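Dermonecrotic toxin (Pasteurella multocida, PDB 2EBF) is a potent mitogen that induces bone resorption and is associated with severe atrophic rhinitis in pigs, this chain being its C-terminal region. Local coordinates at residues S149-F154 / V319-S324; I409-I414 / K425-M430; I460-S466 / Y478-I483; A487-D492 / L520-K525; T510-P516 / S546-I550. All blocks are in the same frame, centred on the assembly; numbering follows the deposited sequence.

Interaction 1: S149-F154 / V319-S324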
# COMPACT_ATOMS: atom_id res chain seq x y z
N SER A 149 -11.60 9.52 8.06
CA SER A 149 -11.26 9.62 6.63
C SER A 149 -10.91 8.29 5.97
O SER A 149 -10.86 8.19 4.74
CB SER A 149 -10.08 10.57 6.44
OG SER A 149 -8.91 9.97 6.98
N GLY A 150 -10.65 7.26 6.78
CA GLY A 150 -10.12 6.01 6.26
C GLY A 150 -8.68 5.76 6.65
O GLY A 150 -8.23 4.62 6.68
N ALA A 151 -7.94 6.83 6.94
CA ALA A 151 -6.53 6.67 7.35
C ALA A 151 -6.37 5.84 8.62
O ALA A 151 -5.64 4.84 8.64
CB ALA A 151 -5.86 8.04 7.49
N ALA A 152 -7.05 6.25 9.69
CA ALA A 152 -6.98 5.50 10.95
C ALA A 152 -7.43 4.05 10.80
O ALA A 152 -6.81 3.13 11.35
CB ALA A 152 -7.79 6.20 12.04
N ARG A 153 -8.51 3.84 10.05
CA ARG A 153 -8.99 2.49 9.80
C ARG A 153 -7.94 1.63 9.12
O ARG A 153 -7.69 0.49 9.53
CB ARG A 153 -10.23 2.55 8.91
CG ARG A 153 -10.82 1.17 8.62
CD ARG A 153 -12.00 1.27 7.65
NE ARG A 153 -12.55 -0.06 7.39
CZ ARG A 153 -13.51 -0.32 6.50
NH1 ARG A 153 -14.02 0.66 5.77
NH2 ARG A 153 -13.94 -1.56 6.33
N PHE A 154 -7.32 2.17 8.07
CA PHE A 154 -6.30 1.47 7.32
C PHE A 154 -5.08 1.20 8.20
O PHE A 154 -4.54 0.10 8.22
CB PHE A 154 -5.88 2.30 6.10
CG PHE A 154 -4.69 1.74 5.37
CD1 PHE A 154 -4.86 0.90 4.28
CD2 PHE A 154 -3.39 2.04 5.79
CE1 PHE A 154 -3.76 0.37 3.61
CE2 PHE A 154 -2.28 1.51 5.13
CZ PHE A 154 -2.47 0.68 4.05
N VAL A 319 -7.73 9.43 0.28
CA VAL A 319 -7.00 8.97 1.46
C VAL A 319 -6.75 7.46 1.44
O VAL A 319 -5.62 7.01 1.64
CB VAL A 319 -7.73 9.37 2.78
CG1 VAL A 319 -7.18 8.58 3.97
CG2 VAL A 319 -7.62 10.86 3.02
N SER A 320 -7.81 6.69 1.22
CA SER A 320 -7.71 5.24 1.28
C SER A 320 -7.03 4.63 0.04
O SER A 320 -6.30 3.66 0.16
CB SER A 320 -9.07 4.60 1.53
OG SER A 320 -9.96 4.89 0.49
N ASP A 321 -7.25 5.22 -1.13
CA ASP A 321 -6.51 4.80 -2.33
C ASP A 321 -5.01 5.03 -2.20
O ASP A 321 -4.22 4.18 -2.58
CB ASP A 321 -7.04 5.51 -3.58
CG ASP A 321 -8.39 4.98 -4.03
OD1 ASP A 321 -8.88 4.01 -3.41
OD2 ASP A 321 -8.96 5.51 -5.01
N ARG A 322 -4.62 6.20 -1.69
CA ARG A 322 -3.21 6.54 -1.55
C ARG A 322 -2.51 5.59 -0.58
O ARG A 322 -1.40 5.15 -0.82
CB ARG A 322 -3.01 7.98 -1.09
CG ARG A 322 -3.61 9.01 -2.03
CD ARG A 322 -2.59 9.84 -2.75
NE ARG A 322 -2.27 11.06 -2.04
CZ ARG A 322 -2.47 12.31 -2.47
NH1 ARG A 322 -3.04 12.57 -3.65
NH2 ARG A 322 -2.11 13.31 -1.69
N LEU A 323 -3.17 5.28 0.53
CA LEU A 323 -2.56 4.35 1.49
C LEU A 323 -2.40 2.96 0.90
O LEU A 323 -1.37 2.32 1.08
CB LEU A 323 -3.35 4.31 2.80
CG LEU A 323 -3.20 5.59 3.61
CD1 LEU A 323 -4.36 5.72 4.56
CD2 LEU A 323 -1.83 5.59 4.35
N SER A 324 -3.43 2.49 0.20
CA SER A 324 -3.36 1.19 -0.45
C SER A 324 -2.29 1.16 -1.54
O SER A 324 -1.63 0.15 -1.70
CB SER A 324 -4.71 0.82 -1.09
OG SER A 324 -5.72 0.74 -0.09
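Leu323 and Phe154 carry this contact between them, and Leu323 can be traced outward from CB. Its CB sits squarely over one face of the Phe154 ring, 3.6 Å from the centroid and 7° off the ring normal, a clear CH-pi contact. CG then turns away from the carbonyl carbon (chi1 -71°), which carries the branch toward the start of the other helix. There CD1 touches Ala151 CA at 3.7 Å, while CD2 hangs beyond the ring rim, nearest Phe154 CD2 at 4.1 Å. The far end of the ring meets backbone instead: Phe154 CZ lies 3.6 Å from Leu323 O. One turn earlier, Val319 CG1 reaches Ala151 N at 3.5 Å and also touches Ser149 OG. That hydroxyl accepts from Ala151 N, making an ST turn just where helix 151-164 begins with Gly150 as N-cap, and it also bonds Asn146 O. The glycine lets the helix start come close to Ser320, CA to CA 5.6 Å. Helix 151-164 thus lies against helix 312-333 in a buried seam, with Leu174 and Phe177 of helix 171-180 packing on Phe154 and Leu323, and helix 88-108 touching Ala152 and Arg153.

Interaction 2: I409-I414 / K425-M430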
# COMPACT_ATOMS: atom_id res chain seq x y z
N ILE A 409 -5.34 10.21 -17.45
CA ILE A 409 -6.03 11.37 -18.01
C ILE A 409 -6.06 11.35 -19.54
O ILE A 409 -7.08 11.72 -20.14
CB ILE A 409 -5.42 12.71 -17.51
CG1 ILE A 409 -5.34 12.75 -15.97
CG2 ILE A 409 -6.20 13.92 -18.07
CD1 ILE A 409 -6.66 12.49 -15.24
N VAL A 410 -4.97 10.92 -20.17
CA VAL A 410 -4.82 11.11 -21.63
C VAL A 410 -4.56 9.87 -22.49
O VAL A 410 -4.29 10.01 -23.68
CB VAL A 410 -3.75 12.20 -21.96
CG1 VAL A 410 -4.13 13.54 -21.35
CG2 VAL A 410 -2.35 11.75 -21.52
N GLN A 411 -4.65 8.67 -21.92
CA GLN A 411 -4.43 7.44 -22.70
C GLN A 411 -5.40 7.32 -23.87
O GLN A 411 -5.00 6.99 -24.99
CB GLN A 411 -4.43 6.17 -21.82
CG GLN A 411 -5.77 5.81 -21.13
CD GLN A 411 -5.64 4.73 -20.03
OE1 GLN A 411 -6.56 4.54 -19.23
NE2 GLN A 411 -4.50 4.04 -20.00
N GLN A 412 -6.67 7.62 -23.61
CA GLN A 412 -7.70 7.63 -24.65
C GLN A 412 -7.40 8.69 -25.71
O GLN A 412 -7.48 8.42 -26.90
CB GLN A 412 -9.07 7.87 -24.00
CG GLN A 412 -10.26 7.92 -24.95
CD GLN A 412 -11.54 8.39 -24.25
OE1 GLN A 412 -12.53 8.76 -24.90
NE2 GLN A 412 -11.54 8.37 -22.91
N GLU A 413 -7.02 9.89 -25.27
CA GLU A 413 -6.67 10.98 -26.18
C GLU A 413 -5.41 10.68 -27.01
O GLU A 413 -5.33 11.08 -28.18
CB GLU A 413 -6.52 12.30 -25.42
CG GLU A 413 -7.85 12.93 -25.00
CD GLU A 413 -7.71 14.30 -24.35
OE1 GLU A 413 -6.73 15.02 -24.64
OE2 GLU A 413 -8.59 14.66 -23.55
N ILE A 414 -4.45 9.98 -26.42
CA ILE A 414 -3.28 9.52 -27.18
C ILE A 414 -3.72 8.59 -28.29
O ILE A 414 -3.32 8.75 -29.45
CB ILE A 414 -2.24 8.81 -26.27
CG1 ILE A 414 -1.52 9.85 -25.41
CG2 ILE A 414 -1.25 8.00 -27.12
CD1 ILE A 414 -0.71 9.25 -24.26
N LYS A 425 -7.46 17.58 -26.98
CA LYS A 425 -7.14 18.95 -26.55
C LYS A 425 -6.36 18.99 -25.24
O LYS A 425 -5.42 19.78 -25.09
CB LYS A 425 -8.40 19.82 -26.47
CG LYS A 425 -9.21 19.97 -27.77
CD LYS A 425 -8.50 20.85 -28.81
CE LYS A 425 -9.28 20.94 -30.13
NZ LYS A 425 -10.57 21.69 -29.98
N THR A 426 -6.75 18.15 -24.28
CA THR A 426 -6.03 18.06 -23.00
C THR A 426 -4.59 17.59 -23.21
O THR A 426 -3.64 18.20 -22.70
CB THR A 426 -6.75 17.14 -21.99
OG1 THR A 426 -8.09 17.60 -21.81
CG2 THR A 426 -6.04 17.13 -20.64
N LEU A 427 -4.44 16.53 -23.98
CA LEU A 427 -3.12 16.07 -24.44
C LEU A 427 -2.32 17.22 -25.08
O LEU A 427 -1.17 17.47 -24.69
CB LEU A 427 -3.29 14.90 -25.41
CG LEU A 427 -2.04 14.29 -26.08
CD1 LEU A 427 -1.05 13.75 -25.04
CD2 LEU A 427 -2.42 13.21 -27.09
N ASP A 428 -2.94 17.93 -26.02
CA ASP A 428 -2.31 19.05 -26.72
C ASP A 428 -1.82 20.11 -25.74
O ASP A 428 -0.68 20.57 -25.83
CB ASP A 428 -3.30 19.65 -27.74
CG ASP A 428 -2.65 20.67 -28.66
OD1 ASP A 428 -1.48 20.47 -29.08
OD2 ASP A 428 -3.31 21.68 -28.98
N ALA A 429 -2.69 20.49 -24.81
CA ALA A 429 -2.35 21.46 -23.77
C ALA A 429 -1.19 20.96 -22.92
O ALA A 429 -0.26 21.71 -22.60
CB ALA A 429 -3.55 21.75 -22.90
N MET A 430 -1.25 19.68 -22.55
CA MET A 430 -0.20 19.08 -21.74
C MET A 430 1.14 19.07 -22.48
O MET A 430 2.19 19.36 -21.88
CB MET A 430 -0.60 17.68 -21.27
CG MET A 430 -1.69 17.68 -20.19
SD MET A 430 -1.86 16.06 -19.43
CE MET A 430 -3.12 16.34 -18.19
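Glu413 reaches from its helix to the first turn of the next one, where its side chain crosses that of Thr426 at about a right angle. CG lies beside the backbone N (chi1 -75°) and the chain runs extended beyond it, which brings OE1 2.8 Å from Leu427 N. The bond is almost straight, 175° at the hydrogen, and the N-H arrives nearly head-on to the C-O bond of the carboxylate. An amide in a first helical turn has no carbonyl of a preceding turn to bond, so the acid satisfies it, and the helix start would probably favour the negative charge. Thr426 turns its methyl the other way: CG2 lies 4.1 Å from Ile409 CG2. Ile409 also meets Met430 at about a right angle, CG2 to CE 3.9 Å, while the Met430 sulfur rests on Val410 CG1 at 3.9 Å. At the other end the Ile414 and Leu427 side chains are again roughly perpendicular, CG1 to CD2 3.9 Å. The two helical segments themselves are steeply inclined, 109° between their directions with axes 9.0 Å apart. Helix 407-418 is backed by strand 456-461, whose Phe457 and Ala459 touch Ile414, and helix 267-273 covers Ile409, Ala429 and Met430.

Interaction 3: I460-S466 / Y478-I483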
# COMPACT_ATOMS: atom_id res chain seq x y z
N ILE A 460 3.03 6.37 -19.20
CA ILE A 460 3.11 5.57 -17.97
C ILE A 460 3.10 6.41 -16.69
O ILE A 460 3.21 5.87 -15.58
CB ILE A 460 4.33 4.60 -17.96
CG1 ILE A 460 5.66 5.39 -18.02
CG2 ILE A 460 4.21 3.58 -19.09
CD1 ILE A 460 6.89 4.58 -17.59
N GLY A 461 2.96 7.73 -16.83
CA GLY A 461 2.75 8.60 -15.67
C GLY A 461 1.38 8.33 -15.08
O GLY A 461 0.47 7.87 -15.77
N HIS A 462 1.24 8.63 -13.80
CA HIS A 462 -0.03 8.53 -13.09
C HIS A 462 -0.22 9.86 -12.38
O HIS A 462 0.64 10.26 -11.58
CB HIS A 462 0.01 7.35 -12.11
CG HIS A 462 -1.27 7.12 -11.36
ND1 HIS A 462 -2.40 6.59 -11.95
CD2 HIS A 462 -1.58 7.33 -10.06
CE1 HIS A 462 -3.36 6.49 -11.04
NE2 HIS A 462 -2.89 6.93 -9.89
N SER A 463 -1.33 10.55 -12.66
CA SER A 463 -1.49 11.95 -12.25
C SER A 463 -1.63 12.22 -10.75
O SER A 463 -1.26 13.30 -10.28
CB SER A 463 -2.64 12.62 -13.02
OG SER A 463 -3.90 12.25 -12.50
N ASP A 464 -2.13 11.26 -9.98
CA ASP A 464 -2.39 11.55 -8.57
C ASP A 464 -1.08 11.82 -7.83
O ASP A 464 -0.13 11.04 -7.94
CB ASP A 464 -3.17 10.40 -7.92
CG ASP A 464 -3.49 10.68 -6.46
OD1 ASP A 464 -3.24 9.78 -5.63
OD2 ASP A 464 -3.99 11.78 -6.14
N ASN A 465 -1.04 12.93 -7.08
CA ASN A 465 0.12 13.28 -6.23
C ASN A 465 1.35 13.71 -7.05
O ASN A 465 2.49 13.64 -6.57
CB ASN A 465 0.46 12.13 -5.27
CG ASN A 465 1.02 12.61 -3.93
OD1 ASN A 465 1.47 11.80 -3.10
ND2 ASN A 465 0.98 13.91 -3.70
N SER A 466 1.11 14.17 -8.29
CA SER A 466 2.18 14.47 -9.24
C SER A 466 2.64 15.93 -9.29
O SER A 466 3.60 16.26 -10.01
CB SER A 466 1.79 14.01 -10.64
OG SER A 466 0.67 14.74 -11.11
N TYR A 478 5.84 7.44 -3.42
CA TYR A 478 4.46 7.18 -3.81
C TYR A 478 4.30 7.37 -5.31
O TYR A 478 3.78 6.50 -6.00
CB TYR A 478 3.46 8.08 -3.05
CG TYR A 478 2.03 7.92 -3.57
CD1 TYR A 478 1.54 8.74 -4.60
CD2 TYR A 478 1.19 6.94 -3.06
CE1 TYR A 478 0.24 8.58 -5.09
CE2 TYR A 478 -0.10 6.78 -3.54
CZ TYR A 478 -0.57 7.60 -4.55
OH TYR A 478 -1.86 7.43 -5.02
N TYR A 479 4.75 8.52 -5.79
CA TYR A 479 4.62 8.88 -7.20
C TYR A 479 5.43 7.93 -8.10
O TYR A 479 4.92 7.42 -9.09
CB TYR A 479 5.04 10.35 -7.39
CG TYR A 479 5.06 10.80 -8.82
CD1 TYR A 479 3.88 10.98 -9.54
CD2 TYR A 479 6.27 11.05 -9.47
CE1 TYR A 479 3.91 11.40 -10.86
CE2 TYR A 479 6.31 11.47 -10.79
CZ TYR A 479 5.12 11.64 -11.48
OH TYR A 479 5.14 12.05 -12.79
N LYS A 480 6.68 7.68 -7.73
CA LYS A 480 7.54 6.79 -8.49
C LYS A 480 6.98 5.37 -8.53
O LYS A 480 7.03 4.70 -9.57
CB LYS A 480 8.95 6.77 -7.90
CG LYS A 480 9.91 5.83 -8.63
CD LYS A 480 11.26 5.87 -7.95
CE LYS A 480 12.30 5.12 -8.75
NZ LYS A 480 13.58 5.02 -7.99
N GLY A 481 6.46 4.91 -7.39
CA GLY A 481 5.94 3.56 -7.27
C GLY A 481 4.81 3.28 -8.24
O GLY A 481 4.75 2.21 -8.84
N ASN A 482 3.90 4.24 -8.39
CA ASN A 482 2.77 4.08 -9.31
C ASN A 482 3.20 4.01 -10.79
O ASN A 482 2.58 3.32 -11.60
CB ASN A 482 1.75 5.19 -9.11
CG ASN A 482 1.03 5.09 -7.76
OD1 ASN A 482 0.52 6.10 -7.25
ND2 ASN A 482 0.97 3.89 -7.19
N ILE A 483 4.26 4.74 -11.12
CA ILE A 483 4.79 4.72 -12.49
C ILE A 483 5.48 3.39 -12.78
O ILE A 483 5.27 2.78 -13.81
CB ILE A 483 5.74 5.92 -12.72
CG1 ILE A 483 4.92 7.21 -12.63
CG2 ILE A 483 6.46 5.80 -14.07
CD1 ILE A 483 5.71 8.48 -12.82
O HOH W 1 2.60 8.33 -10.28
O HOH W 2 5.54 15.26 -11.80
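Tyr478 OH gives a hydrogen bond, 2.8 Å long, which Asp464 OD1 accepts with its anti lone pair. Ring and carboxylate planes stand 89° apart. Beside this bond Asn465 CB rests 3.6 Å from Tyr478 CE1, and Asn482 OD1 lies over one face of the Tyr478 ring, offset toward the rim. The second tyrosine is met by backbone and serine: Tyr479 CE1 lies 3.4 Å from Ser466 CB, and His462 O comes in at the ring edge. A water joins the two segments by donating to both His462 O, at 3.0 Å, and Tyr479 O. At the strand end, Ile483 CG2 packs on Ile460 CD1 at 3.8 Å and covers Ile460 O, which has no polar partner in the model. Both tyrosines hold CG anti to the backbone N (chi1 173° for Tyr478), which lays the rings against the 460-466 segment.

In the next shell Arg322 pairs with Asp464 OD2, so the carboxylate is gripped through both oxygens. Ser463 to Ser466 form a type II turn. The arrangement is that of a beta-alpha-beta crossover: edge strand 456-461 leaves the sheet through this loop, helix 473-490 packs back against it, and parallel strand 498-502 follows.

Interaction 4: A487-D492 / L520-K525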
# COMPACT_ATOMS: atom_id res chain seq x y z
N ALA A 487 4.66 0.51 -15.59
CA ALA A 487 5.69 0.04 -16.53
C ALA A 487 5.91 -1.47 -16.47
O ALA A 487 6.12 -2.12 -17.50
CB ALA A 487 7.00 0.78 -16.31
N ILE A 488 5.87 -2.05 -15.27
CA ILE A 488 5.99 -3.50 -15.12
C ILE A 488 4.84 -4.21 -15.83
O ILE A 488 5.05 -5.19 -16.54
CB ILE A 488 6.03 -3.93 -13.64
CG1 ILE A 488 7.32 -3.43 -12.95
CG2 ILE A 488 5.93 -5.45 -13.52
CD1 ILE A 488 8.59 -3.97 -13.54
N GLU A 489 3.63 -3.71 -15.63
CA GLU A 489 2.45 -4.33 -16.21
C GLU A 489 2.47 -4.23 -17.73
O GLU A 489 2.09 -5.18 -18.42
CB GLU A 489 1.18 -3.69 -15.64
CG GLU A 489 -0.16 -4.29 -16.09
CD GLU A 489 -0.31 -5.78 -15.81
OE1 GLU A 489 -0.95 -6.46 -16.64
OE2 GLU A 489 0.20 -6.27 -14.77
N LYS A 490 2.94 -3.11 -18.25
CA LYS A 490 2.72 -2.78 -19.66
C LYS A 490 3.93 -2.94 -20.57
O LYS A 490 3.77 -3.06 -21.79
CB LYS A 490 2.15 -1.36 -19.78
CG LYS A 490 0.83 -1.16 -19.05
CD LYS A 490 -0.26 -2.05 -19.64
CE LYS A 490 -1.54 -2.03 -18.82
NZ LYS A 490 -2.33 -0.81 -19.04
N LEU A 491 5.13 -2.95 -19.99
CA LEU A 491 6.35 -2.89 -20.80
C LEU A 491 7.19 -4.16 -20.86
O LEU A 491 7.66 -4.51 -21.95
CB LEU A 491 7.22 -1.69 -20.42
CG LEU A 491 6.63 -0.31 -20.71
CD1 LEU A 491 7.60 0.76 -20.24
CD2 LEU A 491 6.26 -0.12 -22.19
N ASP A 492 7.42 -4.83 -19.74
CA ASP A 492 8.22 -6.06 -19.85
C ASP A 492 7.34 -7.27 -20.17
O ASP A 492 6.94 -8.04 -19.29
CB ASP A 492 9.27 -6.27 -18.72
CG ASP A 492 8.66 -6.53 -17.34
OD1 ASP A 492 9.45 -6.89 -16.43
OD2 ASP A 492 7.44 -6.38 -17.15
N LEU A 520 13.02 2.42 -12.57
CA LEU A 520 12.32 1.74 -13.68
C LEU A 520 13.25 0.76 -14.37
O LEU A 520 12.84 -0.31 -14.81
CB LEU A 520 11.88 2.76 -14.73
CG LEU A 520 10.67 3.66 -14.55
CD1 LEU A 520 10.90 4.93 -15.36
CD2 LEU A 520 9.38 2.95 -15.00
N VAL A 521 14.51 1.17 -14.44
CA VAL A 521 15.53 0.52 -15.23
C VAL A 521 15.95 -0.79 -14.56
O VAL A 521 16.13 -1.81 -15.23
CB VAL A 521 16.63 1.59 -15.47
CG1 VAL A 521 18.02 1.16 -15.11
CG2 VAL A 521 16.47 2.22 -16.82
N GLN A 522 16.05 -0.77 -13.23
CA GLN A 522 16.28 -2.00 -12.47
C GLN A 522 15.12 -2.97 -12.59
O GLN A 522 15.32 -4.16 -12.86
CB GLN A 522 16.59 -1.69 -11.01
CG GLN A 522 17.97 -1.10 -10.81
CD GLN A 522 18.05 0.35 -11.25
OE1 GLN A 522 17.14 1.13 -11.00
NE2 GLN A 522 19.16 0.72 -11.88
N TYR A 523 13.90 -2.48 -12.38
CA TYR A 523 12.74 -3.35 -12.51
C TYR A 523 12.58 -3.91 -13.92
O TYR A 523 12.19 -5.06 -14.07
CB TYR A 523 11.46 -2.66 -12.07
CG TYR A 523 11.26 -2.61 -10.57
CD1 TYR A 523 10.88 -3.76 -9.86
CD2 TYR A 523 11.42 -1.42 -9.88
CE1 TYR A 523 10.69 -3.71 -8.47
CE2 TYR A 523 11.21 -1.36 -8.49
CZ TYR A 523 10.85 -2.51 -7.80
OH TYR A 523 10.66 -2.45 -6.43
N LEU A 524 12.90 -3.10 -14.94
CA LEU A 524 12.70 -3.53 -16.33
C LEU A 524 13.91 -4.25 -16.93
O LEU A 524 13.86 -4.72 -18.07
CB LEU A 524 12.28 -2.34 -17.22
CG LEU A 524 10.91 -1.69 -16.94
CD1 LEU A 524 10.70 -0.47 -17.84
CD2 LEU A 524 9.74 -2.70 -17.12
N LYS A 525 14.99 -4.34 -16.16
CA LYS A 525 16.20 -5.07 -16.58
C LYS A 525 16.85 -4.42 -17.81
O LYS A 525 17.31 -5.12 -18.72
CB LYS A 525 15.90 -6.55 -16.86
CG LYS A 525 15.15 -7.32 -15.76
CD LYS A 525 13.66 -7.53 -16.08
CE LYS A 525 13.45 -8.48 -17.25
NZ LYS A 525 12.00 -8.61 -17.62
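Leu524 and Asp492 bring the two segments nearest, 6.2 Å between their CA atoms, whereas Ala487 and Leu520 stand 7.4 Å apart, CA to CA, at the other end. Helix 520-524 finishes in a Schellman motif: Lys525 takes a positive phi of 63° and two bonds run back into the last turn.

Leu524 sends both methyls across. With CG beside the backbone N (chi1 -65°), the two divide the contact: CD2 lies 3.7 Å from Ala487 O and close to Asp492 CB, while CD1 meets Leu491 CD1 at 4.1 Å and also approaches Ala487 CB. Leu520, a turn earlier, presses its CD2 onto Ala487 CB at 3.5 Å, tighter than usual for two carbons. Ile488 approaches from the flank, its terminal CD1 reaching Tyr523 CB at 3.5 Å.

At the rim the charge pairing is loose. Lys525 bends at chi2 and chi3 to bring NZ back to Asp492 OD1, a weak hydrogen bond of 3.3 Å within a salt bridge.

Underneath, Val500, Ala502 and Phe498 of strand 498-502 meet Leu491, Leu520 and Leu524, and Ile460 of strand 456-461 touches Ala487 and Leu520. Two helices laid side by side over the same face of a mostly parallel sheet, their leucines and alanine filling the layer between, are characteristic of an alpha/beta fold.

Interaction 5: T510-P516 / S546-I550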
# COMPACT_ATOMS: atom_id res chain seq x y z
N THR A 510 16.31 5.26 -5.78
CA THR A 510 16.09 6.40 -4.90
C THR A 510 15.81 5.84 -3.50
O THR A 510 15.57 4.64 -3.35
CB THR A 510 14.87 7.24 -5.34
OG1 THR A 510 13.76 6.36 -5.61
CG2 THR A 510 15.19 8.12 -6.58
N PRO A 511 15.91 6.69 -2.45
CA PRO A 511 15.61 6.26 -1.08
C PRO A 511 14.21 5.68 -0.87
O PRO A 511 13.21 6.29 -1.29
CB PRO A 511 15.78 7.55 -0.27
CG PRO A 511 16.81 8.31 -1.03
CD PRO A 511 16.39 8.09 -2.47
N GLY A 512 14.14 4.52 -0.22
CA GLY A 512 12.86 3.84 0.02
C GLY A 512 12.64 3.51 1.49
O GLY A 512 13.37 4.00 2.37
N THR A 513 11.64 2.69 1.77
CA THR A 513 11.21 2.47 3.17
C THR A 513 12.01 1.35 3.82
O THR A 513 11.66 0.18 3.70
CB THR A 513 9.69 2.16 3.24
OG1 THR A 513 9.37 1.16 2.27
CG2 THR A 513 8.86 3.42 2.96
N GLY A 514 13.10 1.70 4.49
CA GLY A 514 13.96 0.70 5.14
C GLY A 514 14.91 0.03 4.17
O GLY A 514 15.65 -0.88 4.54
N ARG A 515 14.90 0.49 2.91
CA ARG A 515 15.69 -0.11 1.84
C ARG A 515 15.58 0.76 0.59
O ARG A 515 14.83 1.72 0.58
CB ARG A 515 15.19 -1.53 1.54
CG ARG A 515 13.85 -1.56 0.82
CD ARG A 515 13.27 -2.96 0.72
NE ARG A 515 12.90 -3.47 2.04
CZ ARG A 515 11.76 -3.19 2.66
NH1 ARG A 515 10.84 -2.41 2.08
NH2 ARG A 515 11.52 -3.70 3.86
N PRO A 516 16.36 0.46 -0.45
CA PRO A 516 16.22 1.29 -1.64
C PRO A 516 14.91 1.06 -2.40
O PRO A 516 14.33 -0.03 -2.35
CB PRO A 516 17.42 0.88 -2.51
CG PRO A 516 18.36 0.10 -1.57
CD PRO A 516 17.42 -0.56 -0.60
N SER A 546 22.38 6.85 -3.73
CA SER A 546 20.92 6.85 -3.94
C SER A 546 20.28 5.51 -3.60
O SER A 546 19.06 5.42 -3.38
CB SER A 546 20.60 7.22 -5.38
OG SER A 546 20.64 8.63 -5.55
N ARG A 547 21.10 4.47 -3.57
CA ARG A 547 20.62 3.13 -3.33
C ARG A 547 20.63 2.88 -1.82
O ARG A 547 21.40 2.06 -1.31
CB ARG A 547 21.49 2.12 -4.09
CG ARG A 547 20.77 0.85 -4.43
CD ARG A 547 21.73 -0.19 -4.91
NE ARG A 547 21.96 -0.10 -6.35
CZ ARG A 547 22.53 -1.06 -7.06
NH1 ARG A 547 22.97 -2.16 -6.45
NH2 ARG A 547 22.67 -0.93 -8.37
N VAL A 548 19.77 3.62 -1.11
CA VAL A 548 19.78 3.69 0.36
C VAL A 548 18.35 3.74 0.91
O VAL A 548 17.41 3.99 0.15
CB VAL A 548 20.58 4.95 0.86
CG1 VAL A 548 22.06 4.89 0.45
CG2 VAL A 548 19.94 6.25 0.38
N PRO A 549 18.17 3.47 2.23
CA PRO A 549 16.87 3.78 2.86
C PRO A 549 16.68 5.27 3.04
O PRO A 549 17.66 6.00 3.12
CB PRO A 549 16.98 3.12 4.24
CG PRO A 549 18.17 2.19 4.16
CD PRO A 549 19.10 2.83 3.17
N ILE A 550 15.43 5.72 3.09
CA ILE A 550 15.12 7.07 3.54
C ILE A 550 15.62 7.17 4.98
O ILE A 550 15.51 6.21 5.74
CB ILE A 550 13.59 7.33 3.52
CG1 ILE A 550 13.07 7.44 2.08
CG2 ILE A 550 13.24 8.60 4.30
CD1 ILE A 550 11.57 7.13 1.91
O HOH W 3 13.64 4.29 5.86
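Pro549 lays its ring over the face of the Gly514-Arg515 peptide, with CB 3.6 Å from Arg515 N and 3.7 Å from Gly514 C. A second flat group, the Arg515 guanidinium, carries Thr513 O above one face and finds its hydrogen-bonding partner in Thr333. The ring of Pro516 sets CG against the Arg547 backbone, 3.6 Å from Arg547 C, and against Arg547 CG; the arginine head goes off to Asp342 and Asp542. Pro511 and Val548 lie side by side and point the same way, in light contact through Pro511 CG and Val548 CG2.

The 510-516 segment turns back on itself, strands 510-511 and 516-517 pairing antiparallel as a small hairpin, and the 546-550 segment runs along it with one parallel bridge between Gly512 and Pro549. Ile550 N donates to Gly512 O, 2.8 Å and 178°, in the carbonyl plane; the return bond from Gly512 N to Val548 O is weak at 3.3 Å. Val548 O also takes a CA-H...O contact from Pro511 CA at 3.1 Å. On the side chain of Ile550, CG1 packs on Pro511 CB at 3.6 Å. At the hairpin tip a water accepts from Gly514 N and donates to Ile550 O, while Pro473 and Tyr474 of helix 473-490 touch the Ile550 side chain.

Along the chain the contacts come in the order 1, 2, 3, then 4 and 5, whose segments alternate. Interactions 2 to 5 all belong to the C2 domain of the toxin. Interactions 3 and 4 share helix 473-490, with centres 14 Å apart, and meet where Ile460 touches Leu520 and Ala487. Lys480 of that same helix probably hydrogen-bonds Thr510, tying in interaction 5. Interaction 2 joins interaction 3 through Ile409 and Ser463. Interaction 1, about 17 Å from interaction 3 between centres, is linked to it by the Arg322-Asp464 salt bridge. Helix 312-333 therefore connects the helical N-terminal part of this fragment to the alpha/beta sheet region.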